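Tryptophane-5-halogenase (Microbispora sp. ATCC PTA-5024, PDB 5UAO) probably uses reduced FAD to chlorinate a tryptophan of a lanthipeptide at the indole 5-position during biosynthesis of the antibiotic NAI-107. Local coordinates at residues A276-C284 and Y405-W416. Residues are numbered along the deposited sequence; the frame is centred on the assembly and turned at random.
Sequences ATTMNAGWC and YRFNGRLDTPFW
The indole of W416 reaches the tight antiparallel β-hairpin joining strands 274-279 and 282-288 of a mixed sheet through polar and apolar contacts at once. W416 NE1 donates to M279 O at 2.7 Å, in the ring plane and nearly along the C=O axis. One residue on, N280 O accepts from T413 OG1 at 2.7 Å, on a lone pair in the carbonyl plane. T413 is also the N-cap of helix 414-422, its OG1 weakly accepting W416 N, and a water links N280 O to F415 N. Further up the strand, N408 ND2 gives T278 OG1 a 2.9 Å bond within its amide plane; N408 OD1 closes an Asx turn and accepts from G110 N. Apolar packing fills in between. T278 CG2, anti to the backbone N, sits 3.2 Å above the W416 ring plane, offset toward the rim, while F415 CE2 lies over the ring centre on the opposite face. F415 in turn lays a face against the A281-G282 peptide. Nearer the FAD, Y405 OH meets the edge of W283, and both side chains bond E352. An alanine in place of W416 would probably leave M279 O without this donor and open a gap between T278 and F415. Two successive hairpin carbonyls thus each take a side-chain donor from the segment linking helices 383-406 and 414-422.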
ATOM      1  N   ALA A 276     -14.163  12.145 -23.450  1.00 23.67           N
ATOM      2  CA  ALA A 276     -13.942  10.804 -23.990  1.00 24.28           C
ATOM      3  C   ALA A 276     -15.266  10.330 -24.536  1.00 24.76           C
ATOM      4  O   ALA A 276     -16.234  10.145 -23.767  1.00 21.80           O
ATOM      5  CB  ALA A 276     -13.489   9.873 -22.890  1.00 22.33           C
ATOM      6  N   THR A 277     -15.303  10.158 -25.865  1.00 24.55           N
ATOM      7  CA  THR A 277     -16.544   9.872 -26.587  1.00 22.62           C
ATOM      8  C   THR A 277     -16.476   8.478 -27.197  1.00 21.92           C
ATOM      9  O   THR A 277     -15.554   8.195 -27.979  1.00 25.10           O
ATOM     10  CB  THR A 277     -16.708  10.942 -27.713  1.00 24.37           C
ATOM     11  OG1 THR A 277     -16.828  12.262 -27.136  1.00 24.75           O
ATOM     12  CG2 THR A 277     -17.879  10.738 -28.546  1.00 23.84           C
ATOM     13  N   THR A 278     -17.481   7.670 -26.958  1.00 21.93           N
ATOM     14  CA  THR A 278     -17.503   6.307 -27.505  1.00 22.13           C
ATOM     15  C   THR A 278     -17.718   6.415 -29.035  1.00 25.03           C
ATOM     16  O   THR A 278     -18.531   7.223 -29.473  1.00 22.93           O
ATOM     17  CB  THR A 278     -18.613   5.512 -26.892  1.00 20.85           C
ATOM     18  OG1 THR A 278     -18.442   5.387 -25.475  1.00 22.94           O
ATOM     19  CG2 THR A 278     -18.655   4.046 -27.420  1.00 22.82           C
ATOM     20  N   MET A 279     -16.979   5.599 -29.803  1.00 22.90           N
ATOM     21  CA  MET A 279     -16.967   5.597 -31.235  1.00 23.17           C
ATOM     22  C   MET A 279     -17.204   4.124 -31.651  1.00 22.88           C
ATOM     23  O   MET A 279     -17.313   3.238 -30.795  1.00 23.98           O
ATOM     24  CB  MET A 279     -15.614   6.081 -31.781  1.00 22.70           C
ATOM     25  CG  MET A 279     -15.195   7.525 -31.391  1.00 23.13           C
ATOM     26  SD  MET A 279     -16.261   8.726 -32.215  1.00 26.33           S
ATOM     27  CE  MET A 279     -15.407   8.855 -33.767  1.00 24.96           C
ATOM     28  N   ASN A 280     -17.365   3.890 -32.937  1.00 22.96           N
ATOM     29  CA  ASN A 280     -17.793   2.542 -33.378  1.00 26.33           C
ATOM     30  C   ASN A 280     -16.754   1.459 -33.117  1.00 24.82           C
ATOM     31  O   ASN A 280     -17.095   0.299 -32.870  1.00 28.34           O
ATOM     32  CB  ASN A 280     -18.167   2.563 -34.867  1.00 25.74           C
ATOM     33  CG  ASN A 280     -19.453   3.371 -35.150  1.00 26.16           C
ATOM     34  OD1 ASN A 280     -20.289   3.515 -34.292  1.00 27.48           O
ATOM     35  ND2 ASN A 280     -19.602   3.856 -36.390  1.00 25.80           N
ATOM     36  N   ALA A 281     -15.491   1.840 -33.210  1.00 26.08           N
ATOM     37  CA  ALA A 281     -14.379   0.890 -33.035  1.00 24.72           C
ATOM     38  C   ALA A 281     -13.334   1.412 -32.045  1.00 25.51           C
ATOM     39  O   ALA A 281     -12.125   1.124 -32.202  1.00 24.52           O
ATOM     40  CB  ALA A 281     -13.752   0.679 -34.387  1.00 27.27           C
ATOM     41  N   GLY A 282     -13.777   2.101 -30.976  1.00 22.93           N
ATOM     42  CA  GLY A 282     -12.862   2.713 -30.009  1.00 23.11           C
ATOM     43  C   GLY A 282     -13.484   3.962 -29.435  1.00 22.99           C
ATOM     44  O   GLY A 282     -14.687   3.954 -29.126  1.00 25.18           O
ATOM     45  N   TRP A 283     -12.689   5.026 -29.313  1.00 22.78           N
ATOM     46  CA  TRP A 283     -13.218   6.232 -28.674  1.00 21.66           C
ATOM     47  C   TRP A 283     -12.386   7.421 -29.113  1.00 21.84           C
ATOM     48  O   TRP A 283     -11.238   7.261 -29.567  1.00 21.42           O
ATOM     49  CB  TRP A 283     -13.189   6.056 -27.109  1.00 22.46           C
ATOM     50  CG  TRP A 283     -11.769   5.956 -26.539  1.00 22.34           C
ATOM     51  CD1 TRP A 283     -10.974   4.857 -26.523  1.00 23.81           C
ATOM     52  CD2 TRP A 283     -10.951   7.031 -26.034  1.00 22.23           C
ATOM     53  NE1 TRP A 283      -9.731   5.163 -26.009  1.00 25.21           N
ATOM     54  CE2 TRP A 283      -9.702   6.487 -25.685  1.00 22.43           C
ATOM     55  CE3 TRP A 283     -11.204   8.401 -25.742  1.00 24.44           C
ATOM     56  CZ2 TRP A 283      -8.676   7.256 -25.127  1.00 25.52           C
ATOM     57  CZ3 TRP A 283     -10.199   9.153 -25.173  1.00 23.22           C
ATOM     58  CH2 TRP A 283      -8.950   8.582 -24.857  1.00 22.00           C
ATOM     59  N   CYS A 284     -12.904   8.636 -28.861  1.00 21.26           N
ATOM     60  CA  CYS A 284     -12.261   9.821 -29.341  1.00 20.55           C
ATOM     61  C   CYS A 284     -12.087  10.835 -28.209  1.00 21.30           C
ATOM     62  O   CYS A 284     -13.010  11.079 -27.467  1.00 24.25           O
ATOM     63  CB  CYS A 284     -13.061  10.438 -30.528  1.00 21.22           C
ATOM     64  SG  CYS A 284     -12.225  11.808 -31.356  1.00 26.27           S
ATOM     65  N   TYR A 405     -13.637  -0.611 -20.723  1.00 24.13           N
ATOM     66  CA  TYR A 405     -14.016  -1.340 -21.914  1.00 24.22           C
ATOM     67  C   TYR A 405     -15.055  -2.412 -21.711  1.00 24.45           C
ATOM     68  O   TYR A 405     -16.032  -2.472 -22.467  1.00 26.75           O
ATOM     69  CB  TYR A 405     -12.782  -1.954 -22.623  1.00 25.77           C
ATOM     70  CG  TYR A 405     -12.078  -0.960 -23.538  1.00 25.07           C
ATOM     71  CD1 TYR A 405     -12.563  -0.702 -24.811  1.00 28.10           C
ATOM     72  CD2 TYR A 405     -10.973  -0.222 -23.079  1.00 27.13           C
ATOM     73  CE1 TYR A 405     -11.953   0.205 -25.611  1.00 29.86           C
ATOM     74  CE2 TYR A 405     -10.344   0.672 -23.874  1.00 27.42           C
ATOM     75  CZ  TYR A 405     -10.856   0.883 -25.134  1.00 27.36           C
ATOM     76  OH  TYR A 405     -10.285   1.760 -25.914  1.00 28.54           O
ATOM     77  N   ARG A 406     -14.898  -3.220 -20.658  1.00 27.14           N
ATOM     78  CA  ARG A 406     -15.760  -4.375 -20.407  1.00 25.06           C
ATOM     79  C   ARG A 406     -17.218  -3.961 -20.211  1.00 29.82           C
ATOM     80  O   ARG A 406     -18.123  -4.753 -20.511  1.00 24.57           O
ATOM     81  CB  ARG A 406     -15.286  -5.056 -19.123  1.00 27.57           C
ATOM     82  CG  ARG A 406     -16.039  -6.313 -18.732  1.00 31.00           C
ATOM     83  CD  ARG A 406     -15.601  -7.437 -19.618  1.00 37.04           C
ATOM     84  NE  ARG A 406     -16.506  -8.560 -19.555  1.00 39.51           N
ATOM     85  CZ  ARG A 406     -16.121  -9.840 -19.639  1.00 45.05           C
ATOM     86  NH1 ARG A 406     -14.844 -10.179 -19.750  1.00 43.93           N
ATOM     87  NH2 ARG A 406     -17.017 -10.799 -19.583  1.00 40.68           N
ATOM     88  N   PHE A 407     -17.467  -2.760 -19.654  1.00 25.36           N
ATOM     89  CA  PHE A 407     -18.818  -2.420 -19.199  1.00 25.82           C
ATOM     90  C   PHE A 407     -19.470  -1.246 -19.971  1.00 30.44           C
ATOM     91  O   PHE A 407     -20.444  -0.627 -19.476  1.00 27.97           O
ATOM     92  CB  PHE A 407     -18.805  -2.126 -17.712  1.00 27.05           C
ATOM     93  CG  PHE A 407     -18.314  -3.268 -16.872  1.00 29.96           C
ATOM     94  CD1 PHE A 407     -19.039  -4.450 -16.804  1.00 32.59           C
ATOM     95  CD2 PHE A 407     -17.138  -3.174 -16.164  1.00 31.76           C
ATOM     96  CE1 PHE A 407     -18.619  -5.492 -16.004  1.00 36.21           C
ATOM     97  CE2 PHE A 407     -16.663  -4.221 -15.417  1.00 32.70           C
ATOM     98  CZ  PHE A 407     -17.435  -5.389 -15.306  1.00 38.76           C
ATOM     99  N   ASN A 408     -18.922  -0.941 -21.163  1.00 25.35           N
ATOM    100  CA  ASN A 408     -19.440   0.165 -21.931  1.00 26.19           C
ATOM    101  C   ASN A 408     -20.591  -0.280 -22.829  1.00 24.26           C
ATOM    102  O   ASN A 408     -20.406  -0.672 -23.986  1.00 25.67           O
ATOM    103  CB  ASN A 408     -18.311   0.881 -22.743  1.00 23.64           C
ATOM    104  CG  ASN A 408     -18.826   2.155 -23.430  1.00 25.20           C
ATOM    105  OD1 ASN A 408     -20.008   2.445 -23.326  1.00 24.71           O
ATOM    106  ND2 ASN A 408     -17.973   2.834 -24.186  1.00 24.24           N
ATOM    107  N   GLY A 409     -21.802  -0.181 -22.296  1.00 29.61           N
ATOM    108  CA  GLY A 409     -23.009  -0.541 -23.040  1.00 28.39           C
ATOM    109  C   GLY A 409     -23.585   0.450 -24.026  1.00 30.61           C
ATOM    110  O   GLY A 409     -24.761   0.334 -24.374  1.00 36.15           O
ATOM    111  N   ARG A 410     -22.822   1.453 -24.480  1.00 30.41           N
ATOM    112  CA  ARG A 410     -23.380   2.529 -25.274  1.00 30.47           C
ATOM    113  C   ARG A 410     -23.733   2.072 -26.690  1.00 32.80           C
ATOM    114  O   ARG A 410     -24.772   2.482 -27.188  1.00 29.09           O
ATOM    115  CB  ARG A 410     -22.406   3.716 -25.385  1.00 29.02           C
ATOM    116  CG  ARG A 410     -23.002   5.010 -25.924  1.00 29.77           C
ATOM    117  CD  ARG A 410     -22.178   6.196 -25.496  1.00 27.52           C
ATOM    118  NE  ARG A 410     -22.857   7.491 -25.640  1.00 35.06           N
ATOM    119  CZ  ARG A 410     -23.600   8.085 -24.709  1.00 35.56           C
ATOM    120  NH1 ARG A 410     -23.748   7.583 -23.495  1.00 34.02           N
ATOM    121  NH2 ARG A 410     -24.154   9.246 -24.961  1.00 39.43           N
ATOM    122  N   LEU A 411     -22.838   1.322 -27.376  1.00 29.87           N
ATOM    123  CA  LEU A 411     -23.008   1.053 -28.813  1.00 30.74           C
ATOM    124  C   LEU A 411     -23.108  -0.447 -29.106  1.00 33.93           C
ATOM    125  O   LEU A 411     -22.567  -1.253 -28.364  1.00 33.36           O
ATOM    126  CB  LEU A 411     -21.886   1.685 -29.642  1.00 27.43           C
ATOM    127  CG  LEU A 411     -21.780   3.205 -29.587  1.00 26.98           C
ATOM    128  CD1 LEU A 411     -20.667   3.661 -30.556  1.00 27.37           C
ATOM    129  CD2 LEU A 411     -23.086   3.890 -29.905  1.00 31.32           C
ATOM    130  N   ASP A 412     -23.818  -0.815 -30.162  1.00 36.16           N
ATOM    131  CA  ASP A 412     -23.990  -2.263 -30.510  1.00 40.11           C
ATOM    132  C   ASP A 412     -23.152  -2.735 -31.737  1.00 39.81           C
ATOM    133  O   ASP A 412     -23.527  -3.654 -32.469  1.00 54.09           O
ATOM    134  CB  ASP A 412     -25.494  -2.614 -30.644  1.00 46.44           C
ATOM    135  CG  ASP A 412     -26.226  -2.724 -29.260  1.00 65.89           C
ATOM    136  OD1 ASP A 412     -25.568  -2.841 -28.192  1.00 80.25           O
ATOM    137  OD2 ASP A 412     -27.481  -2.696 -29.224  1.00 78.56           O
ATOM    138  N   THR A 413     -21.966  -2.197 -31.875  1.00 34.31           N
ATOM    139  CA  THR A 413     -21.082  -2.476 -33.007  1.00 29.16           C
ATOM    140  C   THR A 413     -20.246  -3.734 -32.694  1.00 29.88           C
ATOM    141  O   THR A 413     -20.117  -4.118 -31.543  1.00 32.70           O
ATOM    142  CB  THR A 413     -20.114  -1.300 -33.256  1.00 31.89           C
ATOM    143  OG1 THR A 413     -19.262  -1.153 -32.105  1.00 30.98           O
ATOM    144  CG2 THR A 413     -20.875   0.020 -33.559  1.00 32.61           C
ATOM    145  N   PRO A 414     -19.678  -4.378 -33.730  1.00 32.68           N
ATOM    146  CA  PRO A 414     -18.926  -5.623 -33.470  1.00 34.77           C
ATOM    147  C   PRO A 414     -17.731  -5.356 -32.523  1.00 31.90           C
ATOM    148  O   PRO A 414     -17.504  -6.158 -31.617  1.00 28.91           O
ATOM    149  CB  PRO A 414     -18.487  -6.092 -34.869  1.00 35.97           C
ATOM    150  CG  PRO A 414     -19.411  -5.406 -35.841  1.00 34.28           C
ATOM    151  CD  PRO A 414     -19.764  -4.071 -35.172  1.00 36.15           C
ATOM    152  N   PHE A 415     -17.025  -4.222 -32.676  1.00 32.93           N
ATOM    153  CA  PHE A 415     -15.975  -3.853 -31.679  1.00 28.39           C
ATOM    154  C   PHE A 415     -16.516  -3.849 -30.253  1.00 26.63           C
ATOM    155  O   PHE A 415     -15.884  -4.443 -29.357  1.00 28.14           O
ATOM    156  CB  PHE A 415     -15.286  -2.535 -31.996  1.00 28.15           C
ATOM    157  CG  PHE A 415     -14.318  -2.122 -30.941  1.00 27.17           C
ATOM    158  CD1 PHE A 415     -13.023  -2.592 -30.967  1.00 31.73           C
ATOM    159  CD2 PHE A 415     -14.711  -1.340 -29.869  1.00 27.75           C
ATOM    160  CE1 PHE A 415     -12.135  -2.268 -29.952  1.00 30.35           C
ATOM    161  CE2 PHE A 415     -13.801  -0.950 -28.883  1.00 29.41           C
ATOM    162  CZ  PHE A 415     -12.506  -1.432 -28.923  1.00 31.35           C
ATOM    163  N   TRP A 416     -17.687  -3.253 -29.998  1.00 24.71           N
ATOM    164  CA  TRP A 416     -18.153  -3.074 -28.663  1.00 25.29           C
ATOM    165  C   TRP A 416     -18.783  -4.315 -28.096  1.00 28.07           C
ATOM    166  O   TRP A 416     -18.630  -4.621 -26.911  1.00 24.53           O
ATOM    167  CB  TRP A 416     -19.042  -1.832 -28.501  1.00 27.95           C
ATOM    168  CG  TRP A 416     -18.162  -0.546 -28.375  1.00 23.89           C
ATOM    169  CD1 TRP A 416     -17.994   0.403 -29.300  1.00 25.27           C
ATOM    170  CD2 TRP A 416     -17.296  -0.190 -27.272  1.00 24.64           C
ATOM    171  NE1 TRP A 416     -17.094   1.343 -28.876  1.00 26.14           N
ATOM    172  CE2 TRP A 416     -16.636   0.986 -27.633  1.00 24.46           C
ATOM    173  CE3 TRP A 416     -16.991  -0.778 -26.043  1.00 23.96           C
ATOM    174  CZ2 TRP A 416     -15.675   1.593 -26.812  1.00 24.95           C
ATOM    175  CZ3 TRP A 416     -16.048  -0.166 -25.199  1.00 22.42           C
ATOM    176  CH2 TRP A 416     -15.411   1.029 -25.609  1.00 21.91           C
TER
HETATM  177  O   HOH W   1     -20.916   8.190 -28.029  1.00 30.79           O
HETATM  178  O   HOH W   2     -16.980  -2.260 -34.707  1.00 33.13           O